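Local structure of bottromycin amidohydrolase (6I5S) at residues E20-V25 with S98-L103; A27-A32 with R133-P138; A248-L253 with G323-R328. The protein probably hydrolyses an amide bond next to a thiazoline in a bottromycin precursor, acting as a dizinc amidohydrolase and gatekeeper of the biosynthetic pathway. All blocks are in the same frame, centred on the assembly; numbering follows the deposited sequence.

Contact 1. Residues E20-V25 with S98-L103; sequences EGDPLV and SSVSDL
V100 points both methyl groups at the start of helix 23-31, and D22, L24 and V25 form the surface that receives them. With chi1 at 62°, its CG1 is flanked by the residue's own N and C and faces the carboxylate of D22, V100 CG1 standing 3.7 Å from D22 OD2; the two side chains run antiparallel past one another. The other methyl, V100 CG2, packs 3.9 Å from L24 CB and 4.0 Å from V25 CG2, the two valines being roughly perpendicular. L24 reaches further, laying its CD1 3.9 Å from S101 CA, alongside the backbone of the first turn of helix 100-108. The carboxylate beside V100 is fixed by its role as N-cap: D22 OD2 accepts from V25 N at 3.2 Å through its anti lone pair, the N-H···O angle being 159°, and more weakly from L24 N. The apolar methyl thus meets an oxygen already engaged by its own helix end. D102 turns away from this interface, accepting from S98 N and pairing with R300. The contact joins the N-terminal turns of helices 23-31 and 100-108, while helix 431-444 packs against both, L440 touching L24 and R441 touching S101.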
loop_
_atom_site.group_PDB
_atom_site.type_symbol
_atom_site.label_atom_id
_atom_site.label_comp_id
_atom_site.label_asym_id
_atom_site.label_seq_id
_atom_site.Cartn_x
_atom_site.Cartn_y
_atom_site.Cartn_z
ATOM N N GLU A 20 14.864 13.320 15.001
ATOM C CA GLU A 20 16.017 13.075 15.864
ATOM C C GLU A 20 15.561 12.630 17.245
ATOM O O GLU A 20 14.560 13.116 17.777
ATOM C CB GLU A 20 16.868 14.344 15.996
ATOM C CG GLU A 20 17.282 14.981 14.682
ATOM C CD GLU A 20 18.670 14.576 14.248
ATOM O OE1 GLU A 20 19.639 15.016 14.904
ATOM O OE2 GLU A 20 18.792 13.811 13.261
ATOM N N GLY A 21 16.319 11.714 17.839
ATOM C CA GLY A 21 16.028 11.196 19.170
ATOM C C GLY A 21 14.858 10.237 19.266
ATOM O O GLY A 21 14.484 9.862 20.375
ATOM N N ASP A 22 14.271 9.861 18.182
ATOM C CA ASP A 22 13.160 8.917 18.239
ATOM C C ASP A 22 13.691 7.480 18.341
ATOM O O ASP A 22 14.640 7.110 17.640
ATOM C CB ASP A 22 12.295 9.081 17.005
ATOM C CG ASP A 22 11.051 8.190 17.031
ATOM O OD1 ASP A 22 9.957 8.648 17.391
ATOM O OD2 ASP A 22 11.167 7.011 16.671
ATOM N N PRO A 23 13.106 6.640 19.198
ATOM C CA PRO A 23 13.660 5.284 19.385
ATOM C C PRO A 23 13.512 4.385 18.180
ATOM O O PRO A 23 14.342 3.484 17.964
ATOM C CB PRO A 23 12.839 4.727 20.557
ATOM C CG PRO A 23 11.808 5.738 20.861
ATOM C CD PRO A 23 11.816 6.811 19.877
ATOM N N LEU A 24 12.429 4.545 17.437
ATOM C CA LEU A 24 12.230 3.759 16.227
ATOM C C LEU A 24 13.208 4.178 15.139
ATOM O O LEU A 24 13.739 3.325 14.418
ATOM C CB LEU A 24 10.778 3.892 15.744
ATOM C CG LEU A 24 9.679 3.149 16.531
ATOM C CD1 LEU A 24 8.304 3.377 15.853
ATOM C CD2 LEU A 24 9.990 1.728 16.523
ATOM N N VAL A 25 13.441 5.482 14.989
ATOM C CA VAL A 25 14.457 5.967 14.046
ATOM C C VAL A 25 15.813 5.413 14.406
ATOM O O VAL A 25 16.580 4.942 13.545
ATOM C CB VAL A 25 14.476 7.501 14.033
ATOM C CG1 VAL A 25 15.592 8.028 13.122
ATOM C CG2 VAL A 25 13.161 8.051 13.544
ATOM N N SER A 98 2.800 8.811 7.511
ATOM C CA SER A 98 2.902 10.069 8.226
ATOM C C SER A 98 3.872 10.013 9.393
ATOM O O SER A 98 4.169 11.062 9.981
ATOM C CB SER A 98 1.522 10.505 8.757
ATOM O OG SER A 98 0.672 10.786 7.680
ATOM N N SER A 99 4.371 8.833 9.728
ATOM C CA SER A 99 5.268 8.683 10.873
ATOM C C SER A 99 6.162 7.466 10.685
ATOM O O SER A 99 5.891 6.558 9.889
ATOM C CB SER A 99 4.502 8.533 12.206
ATOM O OG SER A 99 3.946 7.273 12.284
ATOM N N VAL A 100 7.273 7.479 11.427
ATOM C CA VAL A 100 8.161 6.318 11.421
ATOM C C VAL A 100 7.450 5.057 11.918
ATOM O O VAL A 100 7.811 3.948 11.512
ATOM C CB VAL A 100 9.420 6.629 12.254
ATOM C CG1 VAL A 100 9.050 6.911 13.691
ATOM C CG2 VAL A 100 10.411 5.485 12.175
ATOM N N SER A 101 6.412 5.198 12.749
ATOM C CA SER A 101 5.604 4.039 13.139
ATOM C C SER A 101 5.055 3.312 11.920
ATOM O O SER A 101 5.030 2.080 11.871
ATOM C CB SER A 101 4.488 4.507 14.064
ATOM O OG SER A 101 3.608 3.440 14.342
ATOM N N ASP A 102 4.535 4.060 10.944
ATOM C CA ASP A 102 4.036 3.449 9.717
ATOM C C ASP A 102 5.138 2.714 8.966
ATOM O O ASP A 102 4.900 1.648 8.396
ATOM C CB ASP A 102 3.435 4.517 8.799
ATOM C CG ASP A 102 2.382 5.369 9.468
ATOM O OD1 ASP A 102 1.778 4.932 10.468
ATOM O OD2 ASP A 102 2.078 6.490 8.957
ATOM N N LEU A 103 6.333 3.311 8.879
ATOM C CA LEU A 103 7.419 2.691 8.139
ATOM C C LEU A 103 7.794 1.347 8.757
ATOM O O LEU A 103 8.004 0.353 8.050
ATOM C CB LEU A 103 8.624 3.649 8.108
ATOM C CG LEU A 103 8.442 4.977 7.313
ATOM C CD1 LEU A 103 9.647 5.859 7.533
ATOM C CD2 LEU A 103 8.260 4.684 5.852
#

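Contact 2. Residues A27-A32 with R133-P138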
loop_
_atom_site.group_PDB
_atom_site.type_symbol
_atom_site.label_atom_id
_atom_site.label_comp_id
_atom_site.label_asym_id
_atom_site.label_seq_id
_atom_site.Cartn_x
_atom_site.Cartn_y
_atom_site.Cartn_z
ATOM N N ALA A 27 16.505 2.670 15.969
ATOM C CA ALA A 27 16.565 1.257 15.603
ATOM C C ALA A 27 16.804 1.072 14.108
ATOM O O ALA A 27 17.637 0.235 13.711
ATOM C CB ALA A 27 15.306 0.531 16.043
ATOM N N LEU A 28 16.106 1.856 13.263
ATOM C CA LEU A 28 16.229 1.710 11.812
ATOM C C LEU A 28 17.614 2.189 11.354
ATOM O O LEU A 28 18.206 1.607 10.441
ATOM C CB LEU A 28 15.117 2.475 11.090
ATOM C CG LEU A 28 13.674 2.064 11.410
ATOM C CD1 LEU A 28 12.771 2.927 10.648
ATOM C CD2 LEU A 28 13.474 0.654 10.978
ATOM N N GLU A 29 18.170 3.184 12.038
ATOM C CA GLU A 29 19.559 3.617 11.739
ATOM C C GLU A 29 20.574 2.540 12.086
ATOM O O GLU A 29 21.486 2.281 11.297
ATOM C CB GLU A 29 19.868 4.895 12.494
ATOM C CG GLU A 29 19.112 6.074 11.941
ATOM C CD GLU A 29 19.524 7.430 12.558
ATOM O OE1 GLU A 29 20.274 7.460 13.558
ATOM O OE2 GLU A 29 19.093 8.481 12.031
ATOM N N ARG A 30 20.409 1.874 13.242
ATOM C CA ARG A 30 21.341 0.809 13.633
ATOM C C ARG A 30 21.292 -0.343 12.650
ATOM O O ARG A 30 22.328 -0.899 12.281
ATOM C CB ARG A 30 21.024 0.289 15.037
ATOM C CG ARG A 30 21.460 1.211 16.171
ATOM C CD ARG A 30 21.352 0.530 17.580
ATOM N NE ARG A 30 20.019 -0.040 17.814
ATOM C CZ ARG A 30 19.004 0.603 18.380
ATOM N NH1 ARG A 30 19.160 1.848 18.806
ATOM N NH2 ARG A 30 17.826 0.006 18.513
ATOM N N LEU A 31 20.082 -0.726 12.233
ATOM C CA LEU A 31 19.926 -1.811 11.275
ATOM C C LEU A 31 20.584 -1.503 9.938
ATOM O O LEU A 31 21.002 -2.436 9.241
ATOM C CB LEU A 31 18.418 -2.140 11.098
ATOM C CG LEU A 31 17.817 -2.760 12.366
ATOM C CD1 LEU A 31 16.277 -2.694 12.286
ATOM C CD2 LEU A 31 18.267 -4.214 12.598
ATOM N N ALA A 32 20.732 -0.205 9.568
ATOM C CA ALA A 32 21.289 0.129 8.266
ATOM C C ALA A 32 22.794 -0.093 8.230
ATOM O O ALA A 32 23.398 -0.038 7.152
ATOM C CB ALA A 32 20.915 1.560 7.913
ATOM N N ARG A 133 21.289 4.827 2.293
ATOM C CA ARG A 133 21.410 3.696 3.234
ATOM C C ARG A 133 21.706 4.143 4.658
ATOM O O ARG A 133 22.511 3.525 5.365
ATOM C CB ARG A 133 22.461 2.708 2.726
ATOM C CG ARG A 133 21.948 2.001 1.505
ATOM C CD ARG A 133 23.011 1.117 0.861
ATOM N NE ARG A 133 22.394 0.173 -0.087
ATOM C CZ ARG A 133 23.085 -0.718 -0.792
ATOM N NH1 ARG A 133 24.415 -0.769 -0.682
ATOM N NH2 ARG A 133 22.466 -1.557 -1.600
ATOM N N HIS A 134 21.059 5.232 5.088
ATOM C CA HIS A 134 21.217 5.741 6.452
ATOM C C HIS A 134 20.224 5.172 7.453
ATOM O O HIS A 134 20.444 5.316 8.663
ATOM C CB HIS A 134 21.093 7.258 6.472
ATOM C CG HIS A 134 22.251 7.953 5.848
ATOM N ND1 HIS A 134 23.523 7.409 5.799
ATOM C CD2 HIS A 134 22.328 9.151 5.223
ATOM C CE1 HIS A 134 24.344 8.264 5.191
ATOM N NE2 HIS A 134 23.644 9.329 4.842
ATOM N N ALA A 135 19.141 4.547 6.975
ATOM C CA ALA A 135 18.183 3.853 7.818
ATOM C C ALA A 135 17.515 2.797 6.958
ATOM O O ALA A 135 17.380 2.963 5.741
ATOM C CB ALA A 135 17.120 4.810 8.362
ATOM N N VAL A 136 17.066 1.725 7.599
ATOM C CA VAL A 136 16.328 0.681 6.912
ATOM C C VAL A 136 14.884 1.137 6.795
ATOM O O VAL A 136 14.215 1.347 7.817
ATOM C CB VAL A 136 16.426 -0.637 7.686
ATOM C CG1 VAL A 136 15.609 -1.705 7.029
ATOM C CG2 VAL A 136 17.858 -1.100 7.676
ATOM N N LEU A 137 14.404 1.308 5.566
ATOM C CA LEU A 137 13.009 1.714 5.418
ATOM C C LEU A 137 12.500 1.280 4.040
ATOM O O LEU A 137 13.288 0.946 3.145
ATOM C CB LEU A 137 12.852 3.225 5.652
ATOM C CG LEU A 137 13.901 4.150 5.102
ATOM C CD1 LEU A 137 14.186 3.827 3.693
ATOM C CD2 LEU A 137 13.431 5.574 5.253
ATOM N N PRO A 138 11.186 1.205 3.865
ATOM C CA PRO A 138 10.632 0.886 2.550
ATOM C C PRO A 138 10.886 2.045 1.595
ATOM O O PRO A 138 10.939 3.213 2.012
ATOM C CB PRO A 138 9.129 0.729 2.809
ATOM C CG PRO A 138 8.939 0.831 4.286
ATOM C CD PRO A 138 10.166 1.514 4.861
HETATM O O HOH W 1 24.750 2.247 5.578
#
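The C-terminal part of helix 23-31 meets the irregular connection between helix 121-132 and strand 139-142, and a single backbone hydrogen bond spans the junction. V136 N donates to L28 O at 3.1 Å with an N-H···O angle of 162°, the donor standing above the carbonyl plane, 53° out of it. L28 O thus has one good N-H bond, with a weak helical bond from A32 N and a CA-H···O contact from A135 CA beside it. The L28 side chain closes round V136 O, all four of its carbons near that atom and L28 CD2 the closest at 3.3 Å; this buried oxygen has no polar partner in the model. At the start of the connection R133, with positive phi (58°), closes helix 121-132 in a Schellman motif. A32 CB sits 3.6 Å from both R133 O and A135 CA. The rotamer of V136 sends its CG2 to the helix end, where it lies 3.6 Å from both L31 CB and A32 N. A water 2.6 Å from R133 O and 3.1 Å from A32 O bridges the two segments. The R133 guanidinium leads away to salt bridges with D63 and D425, while V427 of strand 427-430 touches V136.

Contact 3. Residues A248-L253 with G323-R328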
loop_
_atom_site.group_PDB
_atom_site.type_symbol
_atom_site.label_atom_id
_atom_site.label_comp_id
_atom_site.label_asym_id
_atom_site.label_seq_id
_atom_site.Cartn_x
_atom_site.Cartn_y
_atom_site.Cartn_z
ATOM N N ALA A 248 -26.832 5.426 -1.438
ATOM C CA ALA A 248 -26.305 5.802 -2.743
ATOM C C ALA A 248 -25.412 4.703 -3.313
ATOM O O ALA A 248 -25.444 4.409 -4.509
ATOM C CB ALA A 248 -25.511 7.118 -2.614
ATOM N N LEU A 249 -24.613 4.075 -2.477
ATOM C CA LEU A 249 -23.796 2.978 -2.979
ATOM C C LEU A 249 -24.699 1.807 -3.367
ATOM O O LEU A 249 -24.524 1.214 -4.436
ATOM C CB LEU A 249 -22.748 2.552 -1.943
ATOM C CG LEU A 249 -21.852 1.378 -2.287
ATOM C CD1 LEU A 249 -20.993 1.729 -3.502
ATOM C CD2 LEU A 249 -20.920 0.932 -1.100
ATOM N N ALA A 250 -25.684 1.471 -2.517
ATOM C CA ALA A 250 -26.634 0.422 -2.875
ATOM C C ALA A 250 -27.307 0.700 -4.217
ATOM O O ALA A 250 -27.451 -0.201 -5.042
ATOM C CB ALA A 250 -27.681 0.274 -1.779
ATOM N N ASP A 251 -27.724 1.949 -4.451
ATOM C CA ASP A 251 -28.355 2.310 -5.714
ATOM C C ASP A 251 -27.391 2.139 -6.880
ATOM O O ASP A 251 -27.781 1.654 -7.954
ATOM C CB ASP A 251 -28.840 3.748 -5.639
ATOM C CG ASP A 251 -30.095 3.917 -4.772
ATOM O OD1 ASP A 251 -30.697 2.897 -4.303
ATOM O OD2 ASP A 251 -30.476 5.097 -4.567
ATOM N N ALA A 252 -26.138 2.567 -6.703
ATOM C CA ALA A 252 -25.144 2.416 -7.754
ATOM C C ALA A 252 -24.953 0.950 -8.113
ATOM O O ALA A 252 -24.886 0.580 -9.292
ATOM C CB ALA A 252 -23.821 3.031 -7.298
ATOM N N LEU A 253 -24.857 0.091 -7.103
ATOM C CA LEU A 253 -24.632 -1.317 -7.381
ATOM C C LEU A 253 -25.874 -1.951 -7.984
ATOM O O LEU A 253 -25.764 -2.804 -8.866
ATOM C CB LEU A 253 -24.209 -2.032 -6.103
ATOM C CG LEU A 253 -22.841 -1.608 -5.554
ATOM C CD1 LEU A 253 -22.568 -2.129 -4.170
ATOM C CD2 LEU A 253 -21.764 -2.082 -6.489
ATOM N N GLY A 323 -21.613 -4.223 5.177
ATOM C CA GLY A 323 -20.621 -5.241 4.873
ATOM C C GLY A 323 -20.921 -5.983 3.582
ATOM O O GLY A 323 -20.007 -6.275 2.797
ATOM N N ALA A 324 -22.210 -6.307 3.348
ATOM C CA ALA A 324 -22.602 -6.946 2.095
ATOM C C ALA A 324 -22.300 -6.070 0.877
ATOM O O ALA A 324 -21.982 -6.595 -0.200
ATOM C CB ALA A 324 -24.084 -7.292 2.119
ATOM N N LEU A 325 -22.441 -4.753 1.004
ATOM C CA LEU A 325 -22.078 -3.884 -0.127
ATOM C C LEU A 325 -20.572 -3.937 -0.410
ATOM O O LEU A 325 -20.138 -3.968 -1.565
ATOM C CB LEU A 325 -22.546 -2.448 0.145
ATOM C CG LEU A 325 -24.054 -2.257 0.339
ATOM C CD1 LEU A 325 -24.346 -0.846 0.789
ATOM C CD2 LEU A 325 -24.798 -2.576 -0.910
ATOM N N VAL A 326 -19.743 -3.958 0.630
ATOM C CA VAL A 326 -18.305 -4.042 0.401
ATOM C C VAL A 326 -17.940 -5.409 -0.156
ATOM O O VAL A 326 -17.035 -5.508 -0.999
ATOM C CB VAL A 326 -17.547 -3.694 1.674
ATOM C CG1 VAL A 326 -16.054 -3.847 1.497
ATOM C CG2 VAL A 326 -17.885 -2.285 2.090
ATOM N N ASP A 327 -18.655 -6.478 0.249
ATOM C CA ASP A 327 -18.442 -7.771 -0.382
ATOM C C ASP A 327 -18.669 -7.678 -1.892
ATOM O O ASP A 327 -17.933 -8.276 -2.684
ATOM C CB ASP A 327 -19.377 -8.819 0.220
ATOM C CG ASP A 327 -19.015 -9.208 1.658
ATOM O OD1 ASP A 327 -17.865 -8.969 2.119
ATOM O OD2 ASP A 327 -19.887 -9.812 2.315
ATOM N N ARG A 328 -19.732 -6.998 -2.302
ATOM C CA ARG A 328 -20.018 -6.809 -3.727
ATOM C C ARG A 328 -18.921 -6.020 -4.427
ATOM O O ARG A 328 -18.606 -6.301 -5.582
ATOM C CB ARG A 328 -21.369 -6.106 -3.918
ATOM C CG ARG A 328 -22.560 -7.023 -3.496
ATOM C CD ARG A 328 -23.916 -6.456 -3.829
ATOM N NE ARG A 328 -24.066 -6.330 -5.266
ATOM C CZ ARG A 328 -25.067 -5.696 -5.849
ATOM N NH1 ARG A 328 -26.007 -5.135 -5.102
ATOM N NH2 ARG A 328 -25.113 -5.620 -7.170
#
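L325 presents its side chain to three residues of helix 245-254. L325 CB lies 4.0 Å from L249 CD2, the two side chains passing side by side with opposite headings, while L325 CD2 rests against A250, 4.0 Å from A250 CA. The same methyl meets L253 CD1, also at 4.0 Å, where the leucines meet at a slant. Beyond this apolar group, R328 folds over L253: its chain bends at chi3 (64°), and L253 CB lies 3.6 Å over one face of the R328 guanidinium, offset toward its rim, with R328 NH1 3.7 Å from L253 CB. R328 NH2 also donates to L253 O, but at 3.4 Å and an N-H···O angle of only 127° the bond is weak. The axes of the two short helix segments pass 10.6 Å apart at closest, with 39° between their N-to-C directions, a separation filled mainly by leucine side chains. Outside this layer, W276 of helix 273-280 touches L249 and V326, and R277 of the same helix forms a salt bridge with D327. Helix 273-280 therefore packs against both helices, and I332, further along helix 316-338, continues the packing on L253.

In the fold
Contacts 1 and 2 share helix 23-31, its first turn used by one and its later part by the other, and they touch where V100 CG2 meets L28 CD1 at 3.8 Å. Their centres are 11 Å apart, whereas contact 3 lies on the opposite side of the chain's centre, about 38 Å from contact 1 and 43 Å from contact 2, centre to centre. Contacts 1 and 3 are buried and chiefly apolar, joining helix to helix; contact 2 is only partly buried and joins a helix to an irregular segment through one backbone bond, a bridging water and alanine, valine and leucine packing. Polar groups differ too: a helix cap in contact 1, a guanidinium face in contact 3.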